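Local coordinates for protein glutathione S-transferase (PDB 6NV6) that binds glutathione and, as a theta-class glutathione S-transferase, probably catalyses its conjugation to electrophilic substrates, at residues Val72-Leu75 with Ala76-Ala80; Ser167-Tyr170 with Ala171-Met175; Trp188-Arg191 with Leu192-Arg195. All blocks are in the same frame, centred on the assembly; numbering follows the deposited sequence.

In the fold
Contact 1 comes first along the chain, on helix 68-79 of the thioredoxin-like N-terminal domain, beside the sheet of strands 4-7, 29-32, 57-60 and 63-65. Contacts 2 and 3 follow in series on helices 163-174 and 183-193, two successive helices of the all-helical C-terminal domain. Contact 1 lies with its centre about 24 Å from that of contact 2 and about 21 Å from that of contact 3, and touches neither. Contacts 2 and 3, with centres about 12 Å apart, do meet: Tyr189 packs on Ile169, Tyr170 and Phe173, and its hydroxyl is hydrogen-bonded to Glu174. The three therefore sample both domains of the glutathione transferase fold.

Contact 1 of 3, residues Val72-Leu75 with Ala76-Ala80; sequences VRYL and AAQYA
This is a local contact along the last turns of helix 68-79, where Tyr74 and Leu75 meet Gln78 and Tyr79 beside the sheet of the N-terminal domain. Four backbone bonds of the i to i+4 kind hold the turns, running from Ala76 N to Val72 O through Tyr79 N to Leu75 O, the last of them 2.8 Å long. Leu75 O also takes a weak bond from Ala80 N as the chain leaves the helix. Tyr74 has CG anti to its own N (chi1 169°), which lays the ring alongside Gln78. Gln78 CB sits over one ring face in a CH-pi contact, 4.1 Å from the centroid, and Gln78 CG reaches the phenol end, 3.6 Å from Tyr74 OH. That hydroxyl is hydrogen-bonded to Asp60. On the neighbouring flank, Leu75 CD2 touches Tyr79 CD2 at 3.5 Å, the two side chains crossing at a slant. Leu75 and Tyr79 both also touch Ile4 of strand 4-7, while Val72 and Leu75 rest on Cys21 of helix 13-25. A helix laid against a central sheet in this way is characteristic of the thioredoxin-like domain of glutathione transferases.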
loop_
_atom_site.group_PDB
_atom_site.type_symbol
_atom_site.label_atom_id
_atom_site.label_comp_id
_atom_site.label_asym_id
_atom_site.label_seq_id
_atom_site.Cartn_x
_atom_site.Cartn_y
_atom_site.Cartn_z
ATOM N N VAL A 72 3.922 -3.625 -8.990
ATOM C CA VAL A 72 3.834 -4.718 -8.026
ATOM C C VAL A 72 3.606 -6.028 -8.759
ATOM O O VAL A 72 4.368 -6.991 -8.604
ATOM C CB VAL A 72 2.716 -4.451 -6.998
ATOM C CG1 VAL A 72 2.397 -5.718 -6.189
ATOM C CG2 VAL A 72 3.088 -3.284 -6.072
ATOM N N ARG A 73 2.554 -6.071 -9.580
ATOM C CA ARG A 73 2.213 -7.299 -10.284
ATOM C C ARG A 73 3.394 -7.801 -11.092
ATOM O O ARG A 73 3.667 -9.007 -11.133
ATOM C CB ARG A 73 0.987 -7.082 -11.173
ATOM C CG ARG A 73 -0.321 -7.099 -10.389
ATOM C CD ARG A 73 -1.527 -7.154 -11.320
ATOM N NE ARG A 73 -1.688 -5.877 -12.011
ATOM C CZ ARG A 73 -2.453 -4.883 -11.562
ATOM N NH1 ARG A 73 -3.139 -5.026 -10.434
ATOM N NH2 ARG A 73 -2.536 -3.744 -12.241
ATOM N N TYR A 74 4.135 -6.879 -11.702
ATOM C CA TYR A 74 5.321 -7.268 -12.444
ATOM C C TYR A 74 6.369 -7.891 -11.522
ATOM O O TYR A 74 6.800 -9.033 -11.733
ATOM C CB TYR A 74 5.898 -6.066 -13.178
ATOM C CG TYR A 74 7.257 -6.384 -13.719
ATOM C CD1 TYR A 74 7.407 -7.333 -14.722
ATOM C CD2 TYR A 74 8.395 -5.788 -13.194
ATOM C CE1 TYR A 74 8.653 -7.652 -15.212
ATOM C CE2 TYR A 74 9.642 -6.095 -13.675
ATOM C CZ TYR A 74 9.768 -7.025 -14.683
ATOM O OH TYR A 74 11.012 -7.340 -15.169
ATOM N N LEU A 75 6.785 -7.151 -10.485
ATOM C CA LEU A 75 7.857 -7.624 -9.616
ATOM C C LEU A 75 7.544 -8.991 -9.021
ATOM O O LEU A 75 8.436 -9.839 -8.899
ATOM C CB LEU A 75 8.129 -6.603 -8.509
ATOM C CG LEU A 75 9.071 -5.489 -8.976
ATOM C CD1 LEU A 75 9.092 -4.323 -7.994
ATOM C CD2 LEU A 75 10.474 -6.035 -9.222
ATOM N N ALA A 76 6.283 -9.242 -8.662
ATOM C CA ALA A 76 5.978 -10.540 -8.064
ATOM C C ALA A 76 5.973 -11.644 -9.117
ATOM O O ALA A 76 6.602 -12.691 -8.933
ATOM C CB ALA A 76 4.651 -10.489 -7.303
ATOM N N ALA A 77 5.281 -11.426 -10.237
ATOM C CA ALA A 77 5.292 -12.427 -11.298
ATOM C C ALA A 77 6.713 -12.707 -11.792
ATOM O O ALA A 77 7.078 -13.864 -12.033
ATOM C CB ALA A 77 4.401 -11.977 -12.454
ATOM N N GLN A 78 7.535 -11.663 -11.939
ATOM C CA GLN A 78 8.881 -11.845 -12.478
ATOM C C GLN A 78 9.867 -12.364 -11.436
ATOM O O GLN A 78 10.792 -13.104 -11.784
ATOM C CB GLN A 78 9.401 -10.528 -13.063
ATOM C CG GLN A 78 10.691 -10.634 -13.867
ATOM C CD GLN A 78 10.547 -11.497 -15.114
ATOM O OE1 GLN A 78 9.579 -11.378 -15.864
ATOM N NE2 GLN A 78 11.512 -12.376 -15.335
ATOM N N TYR A 79 9.699 -11.998 -10.165
ATOM C CA TYR A 79 10.739 -12.251 -9.177
ATOM C C TYR A 79 10.277 -12.955 -7.918
ATOM O O TYR A 79 11.127 -13.521 -7.221
ATOM C CB TYR A 79 11.434 -10.941 -8.766
ATOM C CG TYR A 79 12.162 -10.283 -9.902
ATOM C CD1 TYR A 79 13.308 -10.848 -10.434
ATOM C CD2 TYR A 79 11.692 -9.110 -10.466
ATOM C CE1 TYR A 79 13.975 -10.255 -11.492
ATOM C CE2 TYR A 79 12.345 -8.510 -11.524
ATOM C CZ TYR A 79 13.489 -9.086 -12.037
ATOM O OH TYR A 79 14.142 -8.486 -13.092
ATOM N N ALA A 80 8.997 -12.929 -7.577
ATOM C CA ALA A 80 8.515 -13.525 -6.334
ATOM C C ALA A 80 7.252 -14.315 -6.630
ATOM O O ALA A 80 6.138 -13.866 -6.331
ATOM C CB ALA A 80 8.270 -12.454 -5.274
#

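Contact 2 of 3, residues Ser167-Tyr170 with Ala171-Met175; sequences SFIY and AWFEM
Ile169 and Tyr170 meet Trp172, Phe173 and Glu174 within the last turns of helix 163-174, in a local contact of the C-terminal domain. Three backbone bonds are of the i to i+4 kind: Trp172 N to Phe168 O, Phe173 N to Ile169 O and Glu174 N to Tyr170 O, each 3.1 Å long. Weaker i to i+3 bonds, from Ala171 N to Phe168 O and from Phe173 N to Tyr170 O, accompany these, and Met175 is the first residue to leave helical geometry.

Among the apolar contacts, the ethyl branch of Ile169 serves two rings. Its CG1 lies alongside the Phe173 ring, 3.7 Å from Phe173 CE2, and its terminal CD1 reaches Trp172, 4.0 Å from Trp172 CB. The other branch, Ile169 CG2, meets the Tyr189 ring. The indole CD1 of Trp172 stands over the centre of the Phe173 ring, 3.7 Å above the plane. On a separate flank Glu174 uses its aliphatic part: Glu174 CG packs 3.5 Å from Tyr170 CE1, the two side chains crossing at about a right angle.

The polar ends bond to residues outside the two segments. The Glu174 chain is folded at chi2 (-58°) rather than extended, and its OE2 is hydrogen-bonded to the Tyr189 hydroxyl; Tyr170 OH is bonded to the backbone oxygen of Thr204, near the C-terminus.

Around this helix, Ile169, Tyr170 and Phe173 face helix 183-193, Trp172 packs on Leu133 and Leu140 of helix 126-146, and Phe168 and Ala171 meet helix 88-118; Ser167 and Phe168 also touch helix 13-25, joining the two domains.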
loop_
_atom_site.group_PDB
_atom_site.type_symbol
_atom_site.label_atom_id
_atom_site.label_comp_id
_atom_site.label_asym_id
_atom_site.label_seq_id
_atom_site.Cartn_x
_atom_site.Cartn_y
_atom_site.Cartn_z
ATOM N N SER A 167 0.192 -0.904 2.053
ATOM C CA SER A 167 1.101 0.233 2.114
ATOM C C SER A 167 0.391 1.506 2.555
ATOM O O SER A 167 1.024 2.390 3.144
ATOM C CB SER A 167 1.788 0.435 0.761
ATOM O OG SER A 167 2.216 -0.792 0.196
ATOM N N PHE A 168 -0.911 1.623 2.280
ATOM C CA PHE A 168 -1.668 2.755 2.812
ATOM C C PHE A 168 -1.979 2.569 4.287
ATOM O O PHE A 168 -1.913 3.532 5.062
ATOM C CB PHE A 168 -2.978 2.941 2.046
ATOM C CG PHE A 168 -2.827 3.637 0.724
ATOM C CD1 PHE A 168 -2.833 5.014 0.645
ATOM C CD2 PHE A 168 -2.699 2.907 -0.447
ATOM C CE1 PHE A 168 -2.705 5.652 -0.581
ATOM C CE2 PHE A 168 -2.567 3.541 -1.672
ATOM C CZ PHE A 168 -2.568 4.924 -1.734
ATOM N N ILE A 169 -2.298 1.334 4.694
ATOM C CA ILE A 169 -2.851 1.114 6.027
ATOM C C ILE A 169 -1.821 1.380 7.112
ATOM O O ILE A 169 -2.190 1.556 8.284
ATOM C CB ILE A 169 -3.433 -0.305 6.150
ATOM C CG1 ILE A 169 -4.738 -0.253 6.936
ATOM C CG2 ILE A 169 -2.440 -1.249 6.799
ATOM C CD1 ILE A 169 -5.864 0.392 6.163
ATOM N N TYR A 170 -0.538 1.428 6.750
ATOM C CA TYR A 170 0.460 1.958 7.669
ATOM C C TYR A 170 0.151 3.414 8.016
ATOM O O TYR A 170 0.114 3.794 9.193
ATOM C CB TYR A 170 1.855 1.824 7.057
ATOM C CG TYR A 170 2.925 2.525 7.862
ATOM C CD1 TYR A 170 3.235 2.102 9.150
ATOM C CD2 TYR A 170 3.623 3.613 7.341
ATOM C CE1 TYR A 170 4.202 2.727 9.888
ATOM C CE2 TYR A 170 4.598 4.248 8.079
ATOM C CZ TYR A 170 4.882 3.795 9.350
ATOM O OH TYR A 170 5.856 4.417 10.089
ATOM N N ALA A 171 -0.090 4.243 6.999
ATOM C CA ALA A 171 -0.455 5.630 7.262
ATOM C C ALA A 171 -1.733 5.710 8.087
ATOM O O ALA A 171 -1.809 6.474 9.056
ATOM C CB ALA A 171 -0.610 6.391 5.945
ATOM N N TRP A 172 -2.739 4.911 7.729
ATOM C CA TRP A 172 -4.004 4.926 8.453
ATOM C C TRP A 172 -3.813 4.726 9.955
ATOM O O TRP A 172 -4.399 5.449 10.763
ATOM C CB TRP A 172 -4.929 3.847 7.895
ATOM C CG TRP A 172 -6.209 3.661 8.662
ATOM C CD1 TRP A 172 -6.528 2.621 9.509
ATOM C CD2 TRP A 172 -7.352 4.526 8.653
ATOM N NE1 TRP A 172 -7.794 2.797 10.019
ATOM C CE2 TRP A 172 -8.321 3.955 9.508
ATOM C CE3 TRP A 172 -7.653 5.724 8.000
ATOM C CZ2 TRP A 172 -9.564 4.541 9.721
ATOM C CZ3 TRP A 172 -8.887 6.305 8.222
ATOM C CH2 TRP A 172 -9.826 5.714 9.072
ATOM N N PHE A 173 -2.993 3.762 10.350
ATOM C CA PHE A 173 -2.924 3.397 11.755
ATOM C C PHE A 173 -1.937 4.241 12.545
ATOM O O PHE A 173 -2.093 4.375 13.765
ATOM C CB PHE A 173 -2.561 1.914 11.891
ATOM C CG PHE A 173 -3.742 0.984 11.751
ATOM C CD1 PHE A 173 -4.775 1.012 12.679
ATOM C CD2 PHE A 173 -3.833 0.101 10.677
ATOM C CE1 PHE A 173 -5.862 0.166 12.552
ATOM C CE2 PHE A 173 -4.920 -0.747 10.548
ATOM C CZ PHE A 173 -5.936 -0.712 11.486
ATOM N N GLU A 174 -0.939 4.826 11.892
ATOM C CA GLU A 174 0.073 5.590 12.607
ATOM C C GLU A 174 -0.125 7.090 12.479
ATOM O O GLU A 174 0.551 7.849 13.178
ATOM C CB GLU A 174 1.468 5.181 12.127
ATOM C CG GLU A 174 1.679 3.655 12.138
ATOM C CD GLU A 174 1.473 3.016 13.523
ATOM O OE1 GLU A 174 1.755 3.698 14.533
ATOM O OE2 GLU A 174 1.037 1.838 13.606
ATOM N N MET A 175 -1.032 7.526 11.607
ATOM C CA MET A 175 -1.554 8.886 11.556
ATOM C C MET A 175 -2.104 9.328 12.901
ATOM O O MET A 175 -2.716 8.526 13.619
ATOM C CB MET A 175 -2.681 9.012 10.532
ATOM C CG MET A 175 -2.279 9.582 9.216
ATOM S SD MET A 175 -3.752 10.117 8.333
ATOM C CE MET A 175 -4.869 8.797 8.741
#

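Contact 3 of 3, residues Trp188-Arg191 with Leu192-Arg195; sequences WYAR and LRVR
Trp188 and Tyr189 accept regular i to i+4 backbone bonds from Leu192 N and Arg193 N, 2.9 Å for Leu192 N to Trp188 O, whereas Val194 N makes only a weak bond to Arg191 O, 3.4 Å away. The contact is local, at the C-terminal end of helix 183-193 in the all-helical glutathione transferase C-terminal domain, and leads to Arg195 at the N-cap position of helix 196-201.

On the buried flank, Leu192 sets CD1 over one face of the Trp188 indole, a CH-pi contact 3.8 Å from the centroid of the six-membered ring. The indole NE1 is hydrogen-bonded to Asp162, and Leu192 also packs on Phe158 and Tyr198.

Tyr189 and Arg193 form the second pair. Arg193 CD lies over the phenol face, 3.8 Å from the ring centroid. A bend at chi3 (-21°) then brings the guanidinium back above the rim of the ring, where CZ makes an off-centre cation-pi contact with Tyr189. The two planes are steeply inclined, 66° apart, and Arg193 NH1 comes 3.3 Å from Tyr189 CD2, which lies at the guanidinium edge. Ala190 CA lies over one face of the guanidinium. The Tyr189 hydroxyl itself is bonded on helix 163-174.

Arg195 carries a salt bridge from NE to Glu24 of helix 13-25, which links the two domains. A water spans the turn: it donates to Arg191 O at 3.0 Å and accepts from Arg195 NH1 at 3.2 Å, lying at the edge of that guanidinium and in its plane.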
loop_
_atom_site.group_PDB
_atom_site.type_symbol
_atom_site.label_atom_id
_atom_site.label_comp_id
_atom_site.label_asym_id
_atom_site.label_seq_id
_atom_site.Cartn_x
_atom_site.Cartn_y
_atom_site.Cartn_z
ATOM N N TRP A 188 -4.928 -7.830 10.703
ATOM C CA TRP A 188 -4.206 -7.969 9.446
ATOM C C TRP A 188 -2.980 -7.067 9.427
ATOM O O TRP A 188 -1.885 -7.498 9.046
ATOM C CB TRP A 188 -5.163 -7.649 8.298
ATOM C CG TRP A 188 -4.589 -7.404 6.913
ATOM C CD1 TRP A 188 -4.061 -8.342 6.061
ATOM C CD2 TRP A 188 -4.589 -6.163 6.186
ATOM N NE1 TRP A 188 -3.710 -7.758 4.872
ATOM C CE2 TRP A 188 -4.027 -6.424 4.915
ATOM C CE3 TRP A 188 -5.004 -4.860 6.486
ATOM C CZ2 TRP A 188 -3.855 -5.421 3.943
ATOM C CZ3 TRP A 188 -4.840 -3.864 5.514
ATOM C CH2 TRP A 188 -4.266 -4.154 4.260
ATOM N N TYR A 189 -3.142 -5.819 9.866
ATOM C CA TYR A 189 -2.005 -4.921 9.971
ATOM C C TYR A 189 -0.977 -5.449 10.959
ATOM O O TYR A 189 0.230 -5.282 10.748
ATOM C CB TYR A 189 -2.486 -3.533 10.385
ATOM C CG TYR A 189 -1.374 -2.538 10.621
ATOM C CD1 TYR A 189 -0.374 -2.353 9.675
ATOM C CD2 TYR A 189 -1.329 -1.784 11.782
ATOM C CE1 TYR A 189 0.636 -1.452 9.881
ATOM C CE2 TYR A 189 -0.319 -0.879 12.000
ATOM C CZ TYR A 189 0.659 -0.717 11.050
ATOM O OH TYR A 189 1.670 0.179 11.276
ATOM N N ALA A 190 -1.435 -6.090 12.041
ATOM C CA ALA A 190 -0.504 -6.687 12.994
ATOM C C ALA A 190 0.304 -7.807 12.354
ATOM O O ALA A 190 1.482 -7.982 12.676
ATOM C CB ALA A 190 -1.259 -7.200 14.220
ATOM N N ARG A 191 -0.295 -8.559 11.432
ATOM C CA ARG A 191 0.435 -9.645 10.794
ATOM C C ARG A 191 1.338 -9.128 9.686
ATOM O O ARG A 191 2.382 -9.731 9.395
ATOM C CB ARG A 191 -0.541 -10.678 10.239
ATOM C CG ARG A 191 -1.290 -11.442 11.313
ATOM C CD ARG A 191 -2.139 -12.557 10.702
ATOM N NE ARG A 191 -3.177 -12.049 9.798
ATOM C CZ ARG A 191 -4.410 -11.694 10.168
ATOM N NH1 ARG A 191 -5.231 -11.127 9.291
ATOM N NH2 ARG A 191 -4.809 -11.832 11.427
ATOM N N LEU A 192 0.949 -8.023 9.052
ATOM C CA LEU A 192 1.849 -7.377 8.108
ATOM C C LEU A 192 3.108 -6.900 8.815
ATOM O O LEU A 192 4.221 -7.072 8.306
ATOM C CB LEU A 192 1.146 -6.203 7.418
ATOM C CG LEU A 192 0.002 -6.566 6.461
ATOM C CD1 LEU A 192 -0.674 -5.317 5.922
ATOM C CD2 LEU A 192 0.479 -7.455 5.329
ATOM N N ARG A 193 2.948 -6.332 10.014
ATOM C CA ARG A 193 4.070 -5.736 10.723
ATOM C C ARG A 193 5.130 -6.759 11.105
ATOM O O ARG A 193 6.290 -6.381 11.288
ATOM C CB ARG A 193 3.565 -4.986 11.954
ATOM C CG ARG A 193 2.972 -3.616 11.594
ATOM C CD ARG A 193 2.713 -2.722 12.805
ATOM N NE ARG A 193 2.598 -3.450 14.068
ATOM C CZ ARG A 193 1.448 -3.799 14.650
ATOM N NH1 ARG A 193 0.285 -3.496 14.098
ATOM N NH2 ARG A 193 1.465 -4.454 15.799
ATOM N N VAL A 194 4.788 -8.046 11.185
ATOM C CA VAL A 194 5.818 -9.038 11.491
ATOM C C VAL A 194 6.722 -9.343 10.303
ATOM O O VAL A 194 7.788 -9.949 10.490
ATOM C CB VAL A 194 5.212 -10.359 12.009
ATOM C CG1 VAL A 194 4.119 -10.082 13.026
ATOM C CG2 VAL A 194 4.679 -11.212 10.859
ATOM N N ARG A 195 6.342 -8.929 9.083
ATOM C CA ARG A 195 7.173 -9.210 7.909
ATOM C C ARG A 195 8.337 -8.224 7.826
ATOM O O ARG A 195 8.118 -7.011 7.898
ATOM C CB ARG A 195 6.351 -9.130 6.632
ATOM C CG ARG A 195 5.106 -9.990 6.639
ATOM C CD ARG A 195 4.376 -9.868 5.324
ATOM N NE ARG A 195 5.108 -10.559 4.274
ATOM C CZ ARG A 195 4.970 -11.848 4.001
ATOM N NH1 ARG A 195 4.113 -12.583 4.694
ATOM N NH2 ARG A 195 5.674 -12.403 3.030
HETATM O O HOH W 1 2.098 -11.628 7.027
#